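PDB 4W8O: luciferase-like enzymeAMP-CoA-ligase from Zophobas atratus, which is a luciferase-like member of the adenylate-forming AMP-CoA-ligase family and probably activates carboxylic acids as acyl-adenylates before transfer to coenzyme A. Local coordinates for residues 402-410 with 419-427. Numbering follows the deposited sequence.
Sequences FLKTGDIGY and VIERIKEMF
I408 lays its CD1 against CG1 of I423, 3.5 Å apart and with the two side chains nearly perpendicular, while its CG2 branch meets CD1 of I420. With CG1 beside the backbone N (chi1 -65°), the two branches diverge, one toward each isoleucine; the CG methylene of E421 fills in against CB. Cutting I408 back to an alanine is likely to leave I420 and I423 without the apolar branches they pack against and to open a gap on this side of the sheet. The backbone beneath illustrates a classic beta bulge in an antiparallel hairpin: I420 and E421 together face I408, and I408 O accepts from I420 N at 2.8 Å and from E421 N at 3.2 Å. I408 N returns an almost straight bond to E421 O (2.6 Å).

On the opposite face of the sheet, D407 OD1 forms a salt bridge with R422 NH1, carboxylate and guanidinium planes 87° apart, though their modelled separation of 2.4 Å is too short to be taken literally. R422, bent at chi3 (59°), folds back so that G406 O lies over one face of its guanidinium and R422 NH2 donates to an in-plane lone pair of T405 O (3.2 Å). G406 O also accepts from I423 N, and a water bridges it to I423 O. D407 OD2 is held separately by Y322 OH, which probably helps to fix the carboxylate.

The hairpin closes one edge of a five-stranded antiparallel sheet: strand 417-422 is outermost, strand 403-411 pairs on its other side with strand 367-380, and V419 and T405 rest on Y322 of strand 317-324.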
loop_
_atom_site.group_PDB
_atom_site.type_symbol
_atom_site.label_atom_id
_atom_site.label_comp_id
_atom_site.label_asym_id
_atom_site.label_seq_id
_atom_site.Cartn_x
_atom_site.Cartn_y
_atom_site.Cartn_z
ATOM N N PHE A 402 -15.011 13.194 10.211
ATOM C CA PHE A 402 -14.218 12.017 10.578
ATOM C C PHE A 402 -14.678 10.839 9.744
ATOM O O PHE A 402 -15.874 10.661 9.547
ATOM C CB PHE A 402 -14.403 11.646 12.047
ATOM C CG PHE A 402 -13.583 12.469 13.010
ATOM C CD1 PHE A 402 -13.814 13.831 13.161
ATOM C CD2 PHE A 402 -12.610 11.864 13.796
ATOM C CE1 PHE A 402 -13.074 14.583 14.068
ATOM C CE2 PHE A 402 -11.865 12.609 14.700
ATOM C CZ PHE A 402 -12.094 13.970 14.836
ATOM N N LEU A 403 -13.728 10.034 9.269
ATOM C CA LEU A 403 -14.034 8.790 8.558
ATOM C C LEU A 403 -14.569 7.757 9.547
ATOM O O LEU A 403 -13.953 7.502 10.580
ATOM C CB LEU A 403 -12.784 8.234 7.862
ATOM C CG LEU A 403 -12.887 6.858 7.176
ATOM C CD1 LEU A 403 -13.710 6.933 5.891
ATOM C CD2 LEU A 403 -11.502 6.291 6.885
ATOM N N LYS A 404 -15.708 7.163 9.221
ATOM C CA LYS A 404 -16.253 6.054 10.004
ATOM C C LYS A 404 -15.540 4.787 9.550
ATOM O O LYS A 404 -15.647 4.416 8.390
ATOM C CB LYS A 404 -17.758 5.932 9.767
ATOM C CG LYS A 404 -18.543 7.198 10.085
ATOM C CD LYS A 404 -19.984 7.049 9.636
ATOM C CE LYS A 404 -20.745 8.353 9.737
ATOM N NZ LYS A 404 -21.995 8.297 8.923
ATOM N N THR A 405 -14.789 4.143 10.442
ATOM C CA THR A 405 -13.986 2.981 10.052
ATOM C C THR A 405 -14.825 1.728 9.846
ATOM O O THR A 405 -14.353 0.757 9.249
ATOM C CB THR A 405 -12.921 2.616 11.099
ATOM O OG1 THR A 405 -13.566 2.254 12.328
ATOM C CG2 THR A 405 -11.946 3.766 11.312
ATOM N N GLY A 406 -16.049 1.733 10.364
ATOM C CA GLY A 406 -16.884 0.539 10.354
ATOM C C GLY A 406 -16.458 -0.501 11.372
ATOM O O GLY A 406 -16.977 -1.621 11.363
ATOM N N ASP A 407 -15.529 -0.142 12.257
ATOM C CA ASP A 407 -15.037 -1.058 13.279
ATOM C C ASP A 407 -15.517 -0.609 14.651
ATOM O O ASP A 407 -15.674 0.586 14.901
ATOM C CB ASP A 407 -13.506 -1.107 13.281
ATOM C CG ASP A 407 -12.930 -1.649 11.990
ATOM O OD1 ASP A 407 -13.363 -2.739 11.556
ATOM O OD2 ASP A 407 -12.036 -0.987 11.414
ATOM N N ILE A 408 -15.746 -1.584 15.523
ATOM C CA ILE A 408 -16.088 -1.359 16.919
ATOM C C ILE A 408 -14.841 -1.652 17.737
ATOM O O ILE A 408 -14.182 -2.680 17.522
ATOM C CB ILE A 408 -17.234 -2.288 17.368
ATOM C CG1 ILE A 408 -18.524 -1.959 16.613
ATOM C CG2 ILE A 408 -17.463 -2.206 18.867
ATOM C CD1 ILE A 408 -18.959 -0.509 16.689
ATOM N N GLY A 409 -14.515 -0.740 18.659
ATOM C CA GLY A 409 -13.385 -0.914 19.577
ATOM C C GLY A 409 -13.380 0.053 20.763
ATOM O O GLY A 409 -14.400 0.663 21.087
ATOM N N TYR A 410 -12.222 0.179 21.409
ATOM C CA TYR A 410 -12.042 1.057 22.563
ATOM C C TYR A 410 -10.541 1.315 22.727
ATOM O O TYR A 410 -9.727 0.633 22.092
ATOM C CB TYR A 410 -12.592 0.391 23.838
ATOM C CG TYR A 410 -11.833 -0.850 24.237
ATOM C CD1 TYR A 410 -12.205 -2.102 23.751
ATOM C CD2 TYR A 410 -10.721 -0.777 25.079
ATOM C CE1 TYR A 410 -11.505 -3.247 24.099
ATOM C CE2 TYR A 410 -10.014 -1.920 25.434
ATOM C CZ TYR A 410 -10.412 -3.151 24.936
ATOM O OH TYR A 410 -9.726 -4.291 25.279
ATOM N N VAL A 419 -9.283 -3.019 18.475
ATOM C CA VAL A 419 -10.384 -3.219 17.533
ATOM C C VAL A 419 -10.963 -4.589 17.818
ATOM O O VAL A 419 -10.219 -5.565 17.921
ATOM C CB VAL A 419 -9.897 -3.158 16.066
ATOM C CG1 VAL A 419 -11.051 -3.408 15.099
ATOM C CG2 VAL A 419 -9.233 -1.816 15.782
ATOM N N ILE A 420 -12.281 -4.668 17.956
ATOM C CA ILE A 420 -12.905 -5.925 18.359
ATOM C C ILE A 420 -13.814 -6.554 17.299
ATOM O O ILE A 420 -13.841 -7.776 17.176
ATOM C CB ILE A 420 -13.604 -5.805 19.743
ATOM C CG1 ILE A 420 -14.777 -4.823 19.719
ATOM C CG2 ILE A 420 -12.593 -5.368 20.798
ATOM C CD1 ILE A 420 -15.419 -4.597 21.079
ATOM N N GLU A 421 -14.542 -5.752 16.528
ATOM C CA GLU A 421 -15.433 -6.301 15.497
ATOM C C GLU A 421 -15.865 -5.255 14.483
ATOM O O GLU A 421 -15.704 -4.059 14.708
ATOM C CB GLU A 421 -16.688 -6.921 16.131
ATOM C CG GLU A 421 -17.656 -5.911 16.740
ATOM C CD GLU A 421 -18.910 -6.564 17.291
ATOM O OE1 GLU A 421 -18.778 -7.555 18.038
ATOM O OE2 GLU A 421 -20.024 -6.088 16.980
ATOM N N ARG A 422 -16.434 -5.723 13.379
ATOM C CA ARG A 422 -16.991 -4.846 12.360
ATOM C C ARG A 422 -18.484 -4.670 12.565
ATOM O O ARG A 422 -19.181 -5.594 12.991
ATOM C CB ARG A 422 -16.742 -5.410 10.963
ATOM C CG ARG A 422 -15.277 -5.455 10.566
ATOM C CD ARG A 422 -15.107 -5.337 9.061
ATOM N NE ARG A 422 -15.677 -4.097 8.530
ATOM C CZ ARG A 422 -15.105 -2.891 8.599
ATOM N NH1 ARG A 422 -13.923 -2.718 9.181
ATOM N NH2 ARG A 422 -15.723 -1.840 8.074
ATOM N N ILE A 423 -18.971 -3.480 12.248
ATOM C CA ILE A 423 -20.402 -3.204 12.252
ATOM C C ILE A 423 -21.043 -3.943 11.069
ATOM O O ILE A 423 -20.564 -3.840 9.934
ATOM C CB ILE A 423 -20.657 -1.686 12.154
ATOM C CG1 ILE A 423 -20.096 -0.977 13.395
ATOM C CG2 ILE A 423 -22.143 -1.392 11.988
ATOM C CD1 ILE A 423 -19.764 0.483 13.172
ATOM N N LYS A 424 -22.108 -4.697 11.333
ATOM C CA LYS A 424 -22.783 -5.471 10.281
ATOM C C LYS A 424 -23.564 -4.590 9.301
ATOM O O LYS A 424 -24.098 -3.545 9.678
ATOM C CB LYS A 424 -23.739 -6.501 10.888
ATOM C CG LYS A 424 -23.077 -7.796 11.332
ATOM C CD LYS A 424 -24.065 -8.704 12.051
ATOM C CE LYS A 424 -25.163 -9.211 11.123
ATOM N NZ LYS A 424 -26.223 -9.952 11.862
ATOM N N GLU A 425 -23.628 -5.043 8.048
ATOM C CA GLU A 425 -24.358 -4.363 6.966
ATOM C C GLU A 425 -24.116 -2.845 6.865
ATOM O O GLU A 425 -25.066 -2.071 6.784
ATOM C CB GLU A 425 -25.866 -4.659 7.060
ATOM C CG GLU A 425 -26.275 -6.020 6.510
ATOM C CD GLU A 425 -27.712 -6.049 6.013
ATOM O OE1 GLU A 425 -28.619 -5.628 6.768
ATOM O OE2 GLU A 425 -27.937 -6.499 4.867
ATOM N N MET A 426 -22.846 -2.439 6.857
ATOM C CA MET A 426 -22.460 -1.041 6.630
ATOM C C MET A 426 -21.845 -0.915 5.231
ATOM O O MET A 426 -20.880 -1.617 4.902
ATOM C CB MET A 426 -21.470 -0.569 7.704
ATOM C CG MET A 426 -21.506 0.936 7.957
ATOM S SD MET A 426 -20.319 1.531 9.191
ATOM C CE MET A 426 -20.939 3.183 9.516
ATOM N N PHE A 427 -22.410 -0.027 4.410
ATOM C CA PHE A 427 -22.014 0.095 2.998
ATOM C C PHE A 427 -20.620 0.697 2.806
ATOM O O PHE A 427 -20.077 1.342 3.701
ATOM C CB PHE A 427 -23.051 0.906 2.213
ATOM C CG PHE A 427 -24.325 0.158 1.947
ATOM C CD1 PHE A 427 -25.375 0.192 2.858
ATOM C CD2 PHE A 427 -24.474 -0.592 0.787
ATOM C CE1 PHE A 427 -26.552 -0.505 2.612
ATOM C CE2 PHE A 427 -25.647 -1.291 0.538
ATOM C CZ PHE A 427 -26.685 -1.248 1.451
HETATM O O HOH W 1 -18.244 -2.530 9.053
#